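Local coordinates for protein second substrate binding domain of putative amino acid ABC transporter (PDB 4OEN) that probably binds an amino acid outside the cell and delivers it to the membrane part of an ABC transporter, at residues K4-S9 against E45-G50; A14-Q19 against G27-L32; T91-K96 against I153-D158; V95-N100 against G170-T175. One frame throughout, in Å; residues are numbered along the deposited sequence.

Interaction 1 (K4-S9 against E45-G50); sequences KYIIAS and EITNPG
Tyr5, Ile6, Ile7 and Ala8 run parallel to Glu45, Ile46 and Thr47 as neighbouring strands, whose axes approach to 4.7 Å at an angle of 24°. Glu45 N donates to Tyr5 O, Ile7 N to Glu45 O and Thr47 N to Ile7 O. The middle bond, 2.8 Å from Ile7 N to Glu45 O, is almost straight, at 176°. Ser9 N reaches Thr47 O only weakly.

Ile6, Ala8, Glu45 and Thr47 share one face of the sheet. Ile6 and Glu45 lie side by side and point the same way. Glu45 OE1 comes within 3.7 Å of Ile6 CG1, so the carboxylate end rests against aliphatic carbon. Thr47 turns OG1 between its own N and carbonyl carbon (chi1 63°), and OG1 sits 3.6 Å from Ala8 CB. The other face carries Ile7 and Ile46. Ile46 packs there on Met30 and Ile33 of helix 28-40. This helix joins the two parallel neighbours in a beta-alpha-beta crossover.

Past the strands, Ser9 O accepts from Gly50 N at 3.2 Å, in the carbonyl plane. Pro49 CD lies 3.1 Å from the same oxygen. Asn48 ND2 approaches Ser9 CB, but its bond goes to Asp10 O, while Ser9 OG bonds Ile67 O. Main-chain bonds thus carry the polar part of this contact, and they continue to Gly50, the N-cap of helix 51-60.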
loop_
_atom_site.group_PDB
_atom_site.type_symbol
_atom_site.label_atom_id
_atom_site.label_comp_id
_atom_site.label_asym_id
_atom_site.label_seq_id
_atom_site.Cartn_x
_atom_site.Cartn_y
_atom_site.Cartn_z
ATOM N N LYS A 4 -10.237 8.170 22.797
ATOM C CA LYS A 4 -9.620 9.427 23.211
ATOM C C LYS A 4 -9.003 10.165 22.015
ATOM O O LYS A 4 -9.415 11.285 21.716
ATOM C CB LYS A 4 -8.570 9.184 24.291
ATOM C CG LYS A 4 -7.679 10.387 24.567
ATOM C CD LYS A 4 -6.435 9.996 25.345
ATOM C CE LYS A 4 -5.999 8.583 25.012
ATOM N NZ LYS A 4 -5.166 7.986 26.075
ATOM N N TYR A 5 -8.030 9.553 21.331
ATOM C CA TYR A 5 -7.597 10.088 20.041
ATOM C C TYR A 5 -8.487 9.524 18.953
ATOM O O TYR A 5 -8.704 8.317 18.893
ATOM C CB TYR A 5 -6.149 9.733 19.708
ATOM C CG TYR A 5 -5.102 10.414 20.548
ATOM C CD1 TYR A 5 -4.790 11.754 20.358
ATOM C CD2 TYR A 5 -4.408 9.705 21.520
ATOM C CE1 TYR A 5 -3.820 12.373 21.124
ATOM C CE2 TYR A 5 -3.442 10.311 22.292
ATOM C CZ TYR A 5 -3.152 11.644 22.092
ATOM O OH TYR A 5 -2.189 12.237 22.865
ATOM N N ILE A 6 -8.986 10.389 18.084
ATOM C CA ILE A 6 -9.814 9.945 16.975
ATOM C C ILE A 6 -8.952 9.717 15.749
ATOM O O ILE A 6 -8.245 10.620 15.313
ATOM C CB ILE A 6 -10.920 10.964 16.660
ATOM C CG1 ILE A 6 -11.826 11.142 17.879
ATOM C CG2 ILE A 6 -11.733 10.520 15.461
ATOM C CD1 ILE A 6 -12.931 12.142 17.662
ATOM N N ILE A 7 -9.001 8.502 15.206
ATOM C CA ILE A 7 -8.189 8.138 14.053
ATOM C C ILE A 7 -9.088 7.871 12.868
ATOM O O ILE A 7 -9.922 6.985 12.913
ATOM C CB ILE A 7 -7.326 6.877 14.301
ATOM C CG1 ILE A 7 -6.527 7.018 15.600
ATOM C CG2 ILE A 7 -6.408 6.617 13.097
ATOM C CD1 ILE A 7 -5.577 8.202 15.608
ATOM N N ALA A 8 -8.920 8.651 11.812
ATOM C CA ALA A 8 -9.774 8.517 10.647
ATOM C C ALA A 8 -9.065 7.753 9.540
ATOM O O ALA A 8 -7.847 7.871 9.371
ATOM C CB ALA A 8 -10.208 9.894 10.166
ATOM N N SER A 9 -9.829 6.968 8.785
ATOM C CA SER A 9 -9.247 6.134 7.755
ATOM C C SER A 9 -10.159 6.000 6.541
ATOM O O SER A 9 -11.267 6.550 6.496
ATOM C CB SER A 9 -8.926 4.748 8.343
ATOM O OG SER A 9 -8.182 3.970 7.430
ATOM N N GLU A 45 -10.420 5.926 18.975
ATOM C CA GLU A 45 -11.662 5.610 18.296
ATOM C C GLU A 45 -11.330 5.674 16.815
ATOM O O GLU A 45 -10.791 6.668 16.352
ATOM C CB GLU A 45 -12.773 6.588 18.631
ATOM C CG GLU A 45 -14.033 6.342 17.812
ATOM C CD GLU A 45 -14.954 7.548 17.769
ATOM O OE1 GLU A 45 -14.549 8.627 18.256
ATOM O OE2 GLU A 45 -16.084 7.415 17.249
ATOM N N ILE A 46 -11.650 4.620 16.080
ATOM C CA ILE A 46 -11.360 4.584 14.656
ATOM C C ILE A 46 -12.641 4.884 13.884
ATOM O O ILE A 46 -13.705 4.367 14.203
ATOM C CB ILE A 46 -10.796 3.219 14.217
ATOM C CG1 ILE A 46 -9.464 2.954 14.919
ATOM C CG2 ILE A 46 -10.623 3.171 12.732
ATOM C CD1 ILE A 46 -8.889 1.553 14.655
ATOM N N THR A 47 -12.517 5.746 12.886
ATOM C CA THR A 47 -13.625 6.006 11.975
ATOM C C THR A 47 -13.154 5.698 10.559
ATOM O O THR A 47 -11.962 5.765 10.270
ATOM C CB THR A 47 -14.113 7.451 12.070
ATOM O OG1 THR A 47 -13.076 8.351 11.673
ATOM C CG2 THR A 47 -14.545 7.771 13.491
ATOM N N ASN A 48 -14.092 5.360 9.676
ATOM C CA ASN A 48 -13.728 5.034 8.303
ATOM C C ASN A 48 -14.585 5.796 7.302
ATOM O O ASN A 48 -15.344 5.192 6.545
ATOM C CB ASN A 48 -13.861 3.517 8.080
ATOM C CG ASN A 48 -12.978 2.713 9.019
ATOM O OD1 ASN A 48 -13.357 2.434 10.159
ATOM N ND2 ASN A 48 -11.791 2.340 8.540
ATOM N N PRO A 49 -14.471 7.134 7.305
ATOM C CA PRO A 49 -15.327 7.989 6.473
ATOM C C PRO A 49 -14.867 8.071 5.021
ATOM O O PRO A 49 -15.551 8.683 4.206
ATOM C CB PRO A 49 -15.208 9.352 7.155
ATOM C CG PRO A 49 -13.814 9.360 7.691
ATOM C CD PRO A 49 -13.555 7.932 8.142
ATOM N N GLY A 50 -13.734 7.449 4.706
ATOM C CA GLY A 50 -13.156 7.561 3.383
ATOM C C GLY A 50 -11.927 8.448 3.445
ATOM O O GLY A 50 -11.815 9.282 4.335
#

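Interaction 2 (A14-Q19 against G27-L32); sequences APFVFQ and GIDMEL
Phe16 and Asp29 meet with the ring and carboxylate planes 42° apart. Asp29 OD1 lies at the ring edge, 3.6 Å from Phe16 CD1, near the ring plane. Asp29 OD2 instead approaches Phe16 CB at 3.5 Å. Asp29 CG stands anti to its carbonyl carbon (chi1 -74°), which sets the carboxylate beside Phe16. Both oxygens have polar partners beyond the two segments: OD2 accepts from Gly69 N, and OD1 has a weak bond with Tyr86 OH. Gly69 and Tyr86 thus hold the buried acid, while OD1 meets the ring edge.

Pro15 and Ile28 lie side by side, pointing the same way, with Pro15 CG 4.2 Å from Ile28 CD1. Val17 sends CG2 across the bent chain of Met30, and meets Met30 CG at 3.8 Å. Phe18 brings CE2 to 3.7 Å from Gly27 CA.

These side chains pack against the start of helix 28-40, for which Gly27 is the N-cap. The loop here contains a classic beta bulge, in which Phe16 and Val17 both face Phe13. Two carbonyls of the loop meet N-H groups of the first helical turn. Pro15 O accepts from Ile28 N at 3.0 Å, and Phe16 O accepts from Asp29 N at 2.9 Å on a lone pair. Gly27 lies close against the loop, with its phi at 123° and a CA-H...O contact of 3.4 Å from Gly27 CA to Phe16 O. The peptide bond before Pro15 is cis, and Pro15 and Phe16 both rest on Pro161 of helix 160-168.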
loop_
_atom_site.group_PDB
_atom_site.type_symbol
_atom_site.label_atom_id
_atom_site.label_comp_id
_atom_site.label_asym_id
_atom_site.label_seq_id
_atom_site.Cartn_x
_atom_site.Cartn_y
_atom_site.Cartn_z
ATOM N N ALA A 14 -7.662 -2.108 0.322
ATOM C CA ALA A 14 -6.994 -3.353 0.696
ATOM C C ALA A 14 -5.587 -3.343 0.116
ATOM O O ALA A 14 -5.396 -2.895 -1.014
ATOM C CB ALA A 14 -7.784 -4.573 0.183
ATOM N N PRO A 15 -4.595 -3.867 0.862
ATOM C CA PRO A 15 -4.658 -4.545 2.163
ATOM C C PRO A 15 -4.502 -3.643 3.380
ATOM O O PRO A 15 -4.445 -4.171 4.488
ATOM C CB PRO A 15 -3.471 -5.502 2.092
ATOM C CG PRO A 15 -2.441 -4.691 1.322
ATOM C CD PRO A 15 -3.248 -3.945 0.274
ATOM N N PHE A 16 -4.439 -2.326 3.198
ATOM C CA PHE A 16 -4.262 -1.427 4.338
ATOM C C PHE A 16 -5.514 -1.295 5.200
ATOM O O PHE A 16 -5.437 -1.318 6.435
ATOM C CB PHE A 16 -3.787 -0.055 3.842
ATOM C CG PHE A 16 -2.468 -0.118 3.146
ATOM C CD1 PHE A 16 -1.290 -0.166 3.882
ATOM C CD2 PHE A 16 -2.397 -0.201 1.764
ATOM C CE1 PHE A 16 -0.065 -0.267 3.258
ATOM C CE2 PHE A 16 -1.169 -0.293 1.122
ATOM C CZ PHE A 16 0.007 -0.326 1.877
ATOM N N VAL A 17 -6.671 -1.177 4.563
ATOM C CA VAL A 17 -7.912 -1.073 5.314
ATOM C C VAL A 17 -9.036 -1.502 4.400
ATOM O O VAL A 17 -9.136 -1.040 3.251
ATOM C CB VAL A 17 -8.126 0.358 5.884
ATOM C CG1 VAL A 17 -8.036 1.438 4.783
ATOM C CG2 VAL A 17 -9.462 0.459 6.640
ATOM N N PHE A 18 -9.857 -2.418 4.901
ATOM C CA PHE A 18 -10.989 -2.923 4.143
ATOM C C PHE A 18 -11.962 -3.641 5.066
ATOM O O PHE A 18 -11.628 -3.966 6.211
ATOM C CB PHE A 18 -10.521 -3.852 3.011
ATOM C CG PHE A 18 -9.726 -5.043 3.483
ATOM C CD1 PHE A 18 -10.313 -6.293 3.557
ATOM C CD2 PHE A 18 -8.389 -4.905 3.846
ATOM C CE1 PHE A 18 -9.586 -7.390 3.992
ATOM C CE2 PHE A 18 -7.654 -6.001 4.279
ATOM C CZ PHE A 18 -8.253 -7.238 4.349
ATOM N N GLN A 19 -13.169 -3.858 4.569
ATOM C CA GLN A 19 -14.210 -4.540 5.325
ATOM C C GLN A 19 -14.096 -6.058 5.165
ATOM O O GLN A 19 -13.982 -6.572 4.048
ATOM C CB GLN A 19 -15.586 -4.045 4.858
ATOM C CG GLN A 19 -16.675 -4.049 5.912
ATOM C CD GLN A 19 -17.991 -3.484 5.382
ATOM O OE1 GLN A 19 -18.061 -3.000 4.253
ATOM N NE2 GLN A 19 -19.036 -3.551 6.195
ATOM N N GLY A 27 -7.291 -4.933 8.257
ATOM C CA GLY A 27 -6.225 -4.551 7.344
ATOM C C GLY A 27 -4.966 -4.179 8.099
ATOM O O GLY A 27 -5.008 -4.007 9.302
ATOM N N ILE A 28 -3.850 -4.043 7.386
ATOM C CA ILE A 28 -2.583 -3.671 8.011
ATOM C C ILE A 28 -2.702 -2.444 8.918
ATOM O O ILE A 28 -2.220 -2.435 10.055
ATOM C CB ILE A 28 -1.528 -3.384 6.927
ATOM C CG1 ILE A 28 -1.279 -4.642 6.098
ATOM C CG2 ILE A 28 -0.260 -2.802 7.540
ATOM C CD1 ILE A 28 -0.350 -4.404 4.900
ATOM N N ASP A 29 -3.350 -1.405 8.408
ATOM C CA ASP A 29 -3.454 -0.144 9.144
ATOM C C ASP A 29 -4.272 -0.260 10.399
ATOM O O ASP A 29 -3.938 0.346 11.420
ATOM C CB ASP A 29 -4.079 0.936 8.284
ATOM C CG ASP A 29 -3.151 1.448 7.236
ATOM O OD1 ASP A 29 -1.961 1.047 7.231
ATOM O OD2 ASP A 29 -3.634 2.265 6.433
ATOM N N MET A 30 -5.358 -1.021 10.307
ATOM C CA MET A 30 -6.269 -1.180 11.438
ATOM C C MET A 30 -5.568 -1.939 12.539
ATOM O O MET A 30 -5.606 -1.540 13.704
ATOM C CB MET A 30 -7.548 -1.891 11.009
ATOM C CG MET A 30 -8.376 -1.072 9.992
ATOM S SD MET A 30 -8.965 0.547 10.592
ATOM C CE MET A 30 -7.669 1.666 10.050
ATOM N N GLU A 31 -4.896 -3.026 12.167
ATOM C CA GLU A 31 -4.190 -3.806 13.169
ATOM C C GLU A 31 -3.024 -3.030 13.767
ATOM O O GLU A 31 -2.777 -3.108 14.966
ATOM C CB GLU A 31 -3.705 -5.129 12.578
ATOM C CG GLU A 31 -4.850 -6.058 12.241
ATOM C CD GLU A 31 -4.431 -7.513 12.101
ATOM O OE1 GLU A 31 -3.568 -7.987 12.876
ATOM O OE2 GLU A 31 -4.976 -8.181 11.211
ATOM N N LEU A 32 -2.304 -2.288 12.924
ATOM C CA LEU A 32 -1.122 -1.569 13.375
ATOM C C LEU A 32 -1.482 -0.445 14.352
ATOM O O LEU A 32 -0.873 -0.326 15.404
ATOM C CB LEU A 32 -0.360 -1.013 12.177
ATOM C CG LEU A 32 0.855 -0.147 12.501
ATOM C CD1 LEU A 32 1.913 -0.959 13.205
ATOM C CD2 LEU A 32 1.374 0.483 11.226
#

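Interaction 3 (T91-K96 against I153-D158); sequences TILGVK and IDAVMD
Ala155 CB touches two side chains of the facing strand, 3.9 Å from Leu93 CD1 and 3.6 Å from Val95 CG1. Met157 crosses Thr91 at about a right angle. It is modelled in two conformers, which makes its contacts less certain. In one of them CG is 3.3 Å from Thr91 OG1, and a bend at chi2 (84°) carries SD back over the neighbouring strand toward Leu93 CD1.

The antiparallel backbones hold these groups in place. Ile92 pairs with Asp158 and Gly94 with Val156, each by two hydrogen bonds. The shortest joins Gly94 N to Val156 O at 2.8 Å. Leu93 and Met157 form the non-hydrogen-bonded pair between them. At the strand end a water bridges Lys96 N and Asp154 O.

Further out, strand 155-159 lies between strands 87-96 and 111-115 in the sheet. Met157 packs on Phe123 of helix 119-126, and on the other face Val156 meets Met144 of helix 141-150. Inside a buried sheet the paired main-chain groups satisfy each other. Thr91 OG1 bonds Ser120 OG of helix 119-126, Asp158 OD2 bonds Tyr145 OH of helix 141-150, and Asp154 OD2 accepts from Thr111 N of strand 111-115.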
loop_
_atom_site.group_PDB
_atom_site.type_symbol
_atom_site.label_atom_id
_atom_site.label_comp_id
_atom_site.label_asym_id
_atom_site.label_seq_id
_atom_site.Cartn_x
_atom_site.Cartn_y
_atom_site.Cartn_z
ATOM N N THR A 91 6.527 -0.616 -6.915
ATOM C CA THR A 91 5.909 -1.195 -8.100
ATOM C C THR A 91 6.666 -2.497 -8.381
ATOM O O THR A 91 7.859 -2.578 -8.130
ATOM C CB THR A 91 5.970 -0.235 -9.318
ATOM O OG1 THR A 91 5.420 -0.900 -10.452
ATOM C CG2 THR A 91 7.383 0.159 -9.632
ATOM N N ILE A 92 5.964 -3.513 -8.867
ATOM C CA ILE A 92 6.584 -4.830 -9.028
ATOM C C ILE A 92 5.960 -5.570 -10.195
ATOM O O ILE A 92 4.793 -5.369 -10.533
ATOM C CB ILE A 92 6.457 -5.647 -7.705
ATOM C CG1 ILE A 92 7.440 -6.810 -7.660
ATOM C CG2 ILE A 92 5.034 -6.130 -7.474
ATOM C CD1 ILE A 92 7.529 -7.432 -6.268
ATOM N N LEU A 93 6.761 -6.405 -10.843
ATOM C CA LEU A 93 6.269 -7.228 -11.939
ATOM C C LEU A 93 5.482 -8.442 -11.426
ATOM O O LEU A 93 5.890 -9.100 -10.461
ATOM C CB LEU A 93 7.442 -7.716 -12.807
ATOM C CG LEU A 93 7.035 -8.241 -14.186
ATOM C CD1 LEU A 93 6.817 -7.089 -15.164
ATOM C CD2 LEU A 93 8.073 -9.237 -14.719
ATOM N N GLY A 94 4.378 -8.760 -12.091
ATOM C CA GLY A 94 3.606 -9.962 -11.778
ATOM C C GLY A 94 3.499 -10.854 -13.001
ATOM O O GLY A 94 3.306 -10.349 -14.105
ATOM N N VAL A 95 3.662 -12.167 -12.819
ATOM C CA VAL A 95 3.445 -13.146 -13.885
ATOM C C VAL A 95 2.707 -14.378 -13.355
ATOM O O VAL A 95 2.620 -14.592 -12.141
ATOM C CB VAL A 95 4.787 -13.597 -14.539
ATOM C CG1 VAL A 95 5.487 -12.428 -15.214
ATOM C CG2 VAL A 95 5.709 -14.264 -13.505
ATOM N N LYS A 96 2.156 -15.190 -14.255
ATOM C CA LYS A 96 1.582 -16.467 -13.844
ATOM C C LYS A 96 2.647 -17.399 -13.280
ATOM O O LYS A 96 3.830 -17.287 -13.616
ATOM C CB LYS A 96 0.864 -17.135 -15.012
ATOM C CG LYS A 96 -0.239 -16.267 -15.590
ATOM C CD LYS A 96 -0.967 -16.984 -16.720
ATOM C CE LYS A 96 -1.750 -18.180 -16.210
ATOM N NZ LYS A 96 -2.460 -18.877 -17.319
ATOM N N ILE A 153 -1.294 -11.010 -22.552
ATOM C CA ILE A 153 -0.072 -10.318 -22.158
ATOM C C ILE A 153 0.805 -11.301 -21.378
ATOM O O ILE A 153 0.316 -12.309 -20.864
ATOM C CB ILE A 153 -0.361 -9.065 -21.322
ATOM C CG1 ILE A 153 -1.240 -9.415 -20.126
ATOM C CG2 ILE A 153 -1.068 -8.016 -22.193
ATOM C CD1 ILE A 153 -1.483 -8.279 -19.157
ATOM N N ASP A 154 2.093 -10.998 -21.292
ATOM C CA ASP A 154 3.067 -11.890 -20.670
ATOM C C ASP A 154 3.337 -11.588 -19.200
ATOM O O ASP A 154 3.861 -12.425 -18.465
ATOM C CB ASP A 154 4.365 -11.820 -21.461
ATOM C CG ASP A 154 4.172 -12.251 -22.898
ATOM O OD1 ASP A 154 3.952 -13.462 -23.112
ATOM O OD2 ASP A 154 4.232 -11.394 -23.806
ATOM N N ALA A 155 2.989 -10.383 -18.778
ATOM C CA ALA A 155 3.294 -9.904 -17.438
ATOM C C ALA A 155 2.450 -8.684 -17.162
ATOM O O ALA A 155 1.863 -8.105 -18.097
ATOM C CB ALA A 155 4.776 -9.565 -17.294
ATOM N N VAL A 156 2.369 -8.322 -15.884
ATOM C CA VAL A 156 1.800 -7.042 -15.483
ATOM C C VAL A 156 2.790 -6.312 -14.594
ATOM O O VAL A 156 3.701 -6.916 -14.021
ATOM C CB VAL A 156 0.479 -7.188 -14.693
ATOM C CG1 VAL A 156 -0.546 -7.973 -15.488
ATOM C CG2 VAL A 156 0.741 -7.865 -13.332
ATOM N N MET A 157 2.621 -5.006 -14.496
ATOM C CA MET A 157 3.315 -4.200 -13.494
ATOM C C MET A 157 2.246 -3.578 -12.596
ATOM O O MET A 157 1.328 -2.951 -13.111
ATOM C CB MET A 157 4.165 -3.113 -14.160
ATOM C CG MET A 157 5.285 -2.567 -13.299
ATOM S SD MET A 157 6.742 -3.618 -13.395
ATOM C CE MET A 157 7.765 -2.944 -12.080
ATOM N N ASP A 158 2.361 -3.739 -11.279
ATOM C CA ASP A 158 1.318 -3.243 -10.367
ATOM C C ASP A 158 1.911 -2.874 -9.018
ATOM O O ASP A 158 3.084 -3.110 -8.755
ATOM C CB ASP A 158 0.232 -4.316 -10.186
ATOM C CG ASP A 158 -1.156 -3.759 -9.833
ATOM O OD1 ASP A 158 -1.348 -2.555 -9.505
ATOM O OD2 ASP A 158 -2.096 -4.581 -9.873
HETATM O O HOH W 1 2.402 -14.702 -17.179
#

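Interaction 4 (V95-N100 against G170-T175); sequences VKESSN and GQKLKT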
loop_
_atom_site.group_PDB
_atom_site.type_symbol
_atom_site.label_atom_id
_atom_site.label_comp_id
_atom_site.label_asym_id
_atom_site.label_seq_id
_atom_site.Cartn_x
_atom_site.Cartn_y
_atom_site.Cartn_z
ATOM N N VAL A 95 3.662 -12.167 -12.819
ATOM C CA VAL A 95 3.445 -13.146 -13.885
ATOM C C VAL A 95 2.707 -14.378 -13.355
ATOM O O VAL A 95 2.620 -14.592 -12.141
ATOM C CB VAL A 95 4.787 -13.597 -14.539
ATOM C CG1 VAL A 95 5.487 -12.428 -15.214
ATOM C CG2 VAL A 95 5.709 -14.264 -13.505
ATOM N N LYS A 96 2.156 -15.190 -14.255
ATOM C CA LYS A 96 1.582 -16.467 -13.844
ATOM C C LYS A 96 2.647 -17.399 -13.280
ATOM O O LYS A 96 3.830 -17.287 -13.616
ATOM C CB LYS A 96 0.864 -17.135 -15.012
ATOM C CG LYS A 96 -0.239 -16.267 -15.590
ATOM C CD LYS A 96 -0.967 -16.984 -16.720
ATOM C CE LYS A 96 -1.750 -18.180 -16.210
ATOM N NZ LYS A 96 -2.460 -18.877 -17.319
ATOM N N GLU A 97 2.211 -18.325 -12.466
ATOM C CA GLU A 97 3.094 -19.269 -11.850
ATOM C C GLU A 97 4.003 -19.966 -12.814
ATOM O O GLU A 97 5.109 -20.251 -12.514
ATOM C CB GLU A 97 2.251 -20.322 -11.170
ATOM C CG GLU A 97 1.535 -19.732 -9.999
ATOM C CD GLU A 97 2.358 -19.823 -8.754
ATOM O OE1 GLU A 97 3.569 -19.876 -8.852
ATOM O OE2 GLU A 97 1.774 -19.876 -7.675
ATOM N N SER A 98 3.444 -20.231 -13.978
ATOM C CA SER A 98 4.079 -21.003 -15.026
ATOM C C SER A 98 5.137 -20.235 -15.820
ATOM O O SER A 98 5.886 -20.829 -16.597
ATOM C CB SER A 98 3.001 -21.509 -15.990
ATOM O OG SER A 98 2.172 -20.420 -16.402
ATOM N N SER A 99 5.199 -18.923 -15.627
ATOM C CA SER A 99 6.035 -18.082 -16.476
ATOM C C SER A 99 7.531 -18.318 -16.290
ATOM O O SER A 99 7.996 -18.508 -15.180
ATOM C CB SER A 99 5.739 -16.610 -16.217
ATOM O OG SER A 99 6.635 -15.785 -16.942
ATOM N N ASN A 100 8.255 -18.227 -17.403
ATOM C CA ASN A 100 9.714 -18.308 -17.464
ATOM C C ASN A 100 10.428 -17.018 -17.031
ATOM O O ASN A 100 11.618 -17.029 -16.691
ATOM C CB ASN A 100 10.126 -18.655 -18.899
ATOM C CG ASN A 100 11.519 -19.220 -18.989
ATOM O OD1 ASN A 100 12.106 -19.623 -17.986
ATOM N ND2 ASN A 100 12.061 -19.257 -20.202
ATOM N N GLY A 170 -4.303 -16.337 -2.354
ATOM C CA GLY A 170 -4.359 -17.568 -3.124
ATOM C C GLY A 170 -4.267 -17.455 -4.632
ATOM O O GLY A 170 -4.300 -18.477 -5.319
ATOM N N GLN A 171 -4.146 -16.240 -5.167
ATOM C CA GLN A 171 -4.013 -16.096 -6.611
ATOM C C GLN A 171 -2.681 -16.662 -7.057
ATOM O O GLN A 171 -1.647 -16.396 -6.441
ATOM C CB GLN A 171 -4.145 -14.639 -7.045
ATOM C CG GLN A 171 -5.561 -14.121 -6.936
ATOM C CD GLN A 171 -6.519 -14.871 -7.824
ATOM O OE1 GLN A 171 -6.307 -14.979 -9.033
ATOM N NE2 GLN A 171 -7.577 -15.410 -7.231
ATOM N N LYS A 172 -2.714 -17.438 -8.134
ATOM C CA LYS A 172 -1.549 -18.181 -8.579
ATOM C C LYS A 172 -0.655 -17.316 -9.451
ATOM O O LYS A 172 -0.427 -17.622 -10.621
ATOM C CB LYS A 172 -1.984 -19.446 -9.329
ATOM C CG LYS A 172 -2.850 -20.368 -8.490
ATOM C CD LYS A 172 -2.090 -20.921 -7.291
ATOM C CE LYS A 172 -1.144 -22.046 -7.698
ATOM N NZ LYS A 172 -0.554 -22.742 -6.513
ATOM N N LEU A 173 -0.157 -16.233 -8.867
ATOM C CA LEU A 173 0.768 -15.340 -9.547
ATOM C C LEU A 173 2.077 -15.349 -8.788
ATOM O O LEU A 173 2.131 -15.824 -7.654
ATOM C CB LEU A 173 0.211 -13.909 -9.630
ATOM C CG LEU A 173 -1.136 -13.818 -10.342
ATOM C CD1 LEU A 173 -1.705 -12.407 -10.242
ATOM C CD2 LEU A 173 -0.975 -14.223 -11.782
ATOM N N LYS A 174 3.128 -14.826 -9.406
ATOM C CA LYS A 174 4.413 -14.746 -8.725
ATOM C C LYS A 174 5.124 -13.448 -9.078
ATOM O O LYS A 174 4.762 -12.766 -10.045
ATOM C CB LYS A 174 5.273 -15.966 -9.066
ATOM C CG LYS A 174 5.622 -16.072 -10.526
ATOM C CD LYS A 174 6.450 -17.330 -10.753
ATOM C CE LYS A 174 6.905 -17.449 -12.195
ATOM N NZ LYS A 174 7.721 -18.698 -12.362
ATOM N N THR A 175 6.113 -13.100 -8.265
ATOM C CA THR A 175 6.861 -11.861 -8.402
ATOM C C THR A 175 8.343 -12.207 -8.459
ATOM O O THR A 175 9.029 -12.246 -7.432
ATOM C CB THR A 175 6.574 -10.898 -7.243
ATOM O OG1 THR A 175 6.755 -11.592 -6.003
ATOM C CG2 THR A 175 5.130 -10.388 -7.314
HETATM O O HOH W 2 1.887 -17.929 -6.102
#
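Val95 forms a hydrogen-bonded antiparallel pair with Lys174. Val95 N donates to Lys174 O, and Lys174 N returns a 2.8 Å bond to Val95 O. On one face of the sheet Val95 CG2 packs tightly on Lys174 CG, at 3.5 Å. Lys96 follows, opposite Leu173 in a non-hydrogen-bonded pair. The two side chains part: Lys96 NZ bonds Asn149 O, while Leu173 packs on Leu148 of helix 141-150 and Ile167 of helix 160-168. Leu173 CD2 still comes within 4.0 Å of Lys96 CA.

Lys96 begins a type I turn that ends at Ser99; Glu97 is its second residue. Glu97 N reaches Lys172 O at 3.3 Å, from above the carbonyl plane. Lys172 is the centre of an inverse gamma turn. The Glu97 chain bends at chi2 (-89°), folding its carboxylate over Lys172. Glu97 OE2 lies 3.6 Å from Lys172 CE, and its salt bridge to Lys172 NZ is long, at 3.9 Å.

Glu97 O and Ser99 O then receive the same ammonium group. With chi1 at 63° and every later torsion near 180°, the straight Lys174 chain carries NZ to the turn. Lys174 NZ bonds Ser99 O at 2.8 Å, in the carbonyl plane. Its bond to Glu97 O, 3.0 Å from NZ, comes from above that carbonyl's plane. Ser99 OG turns to Ile101 N. Two main-chain carbonyls thus hold one lysine nitrogen, which fastens the turn after strand 87-96 to strand 173-174.

In the fold
The chain has the type II periplasmic binding protein fold, and the contacts fall in two regions of it. Interactions 1 and 2 adjoin, with centres 13 Å apart. Helix 28-40, which begins in interaction 2, leads into strand 44-47 of interaction 1. Interactions 3 and 4 come later in the chain. They share Val95 and Lys96 of strand 87-96, and their centres are 9 Å apart. Interactions 1 and 3 lie 34 Å apart between centres, on opposite sides of the chain's centre. They reach the same branched sheet, in which strand 180-190 connects the two regions. This fits the two-lobed binding proteins of this fold, in which the substrate probably sits between the lobes.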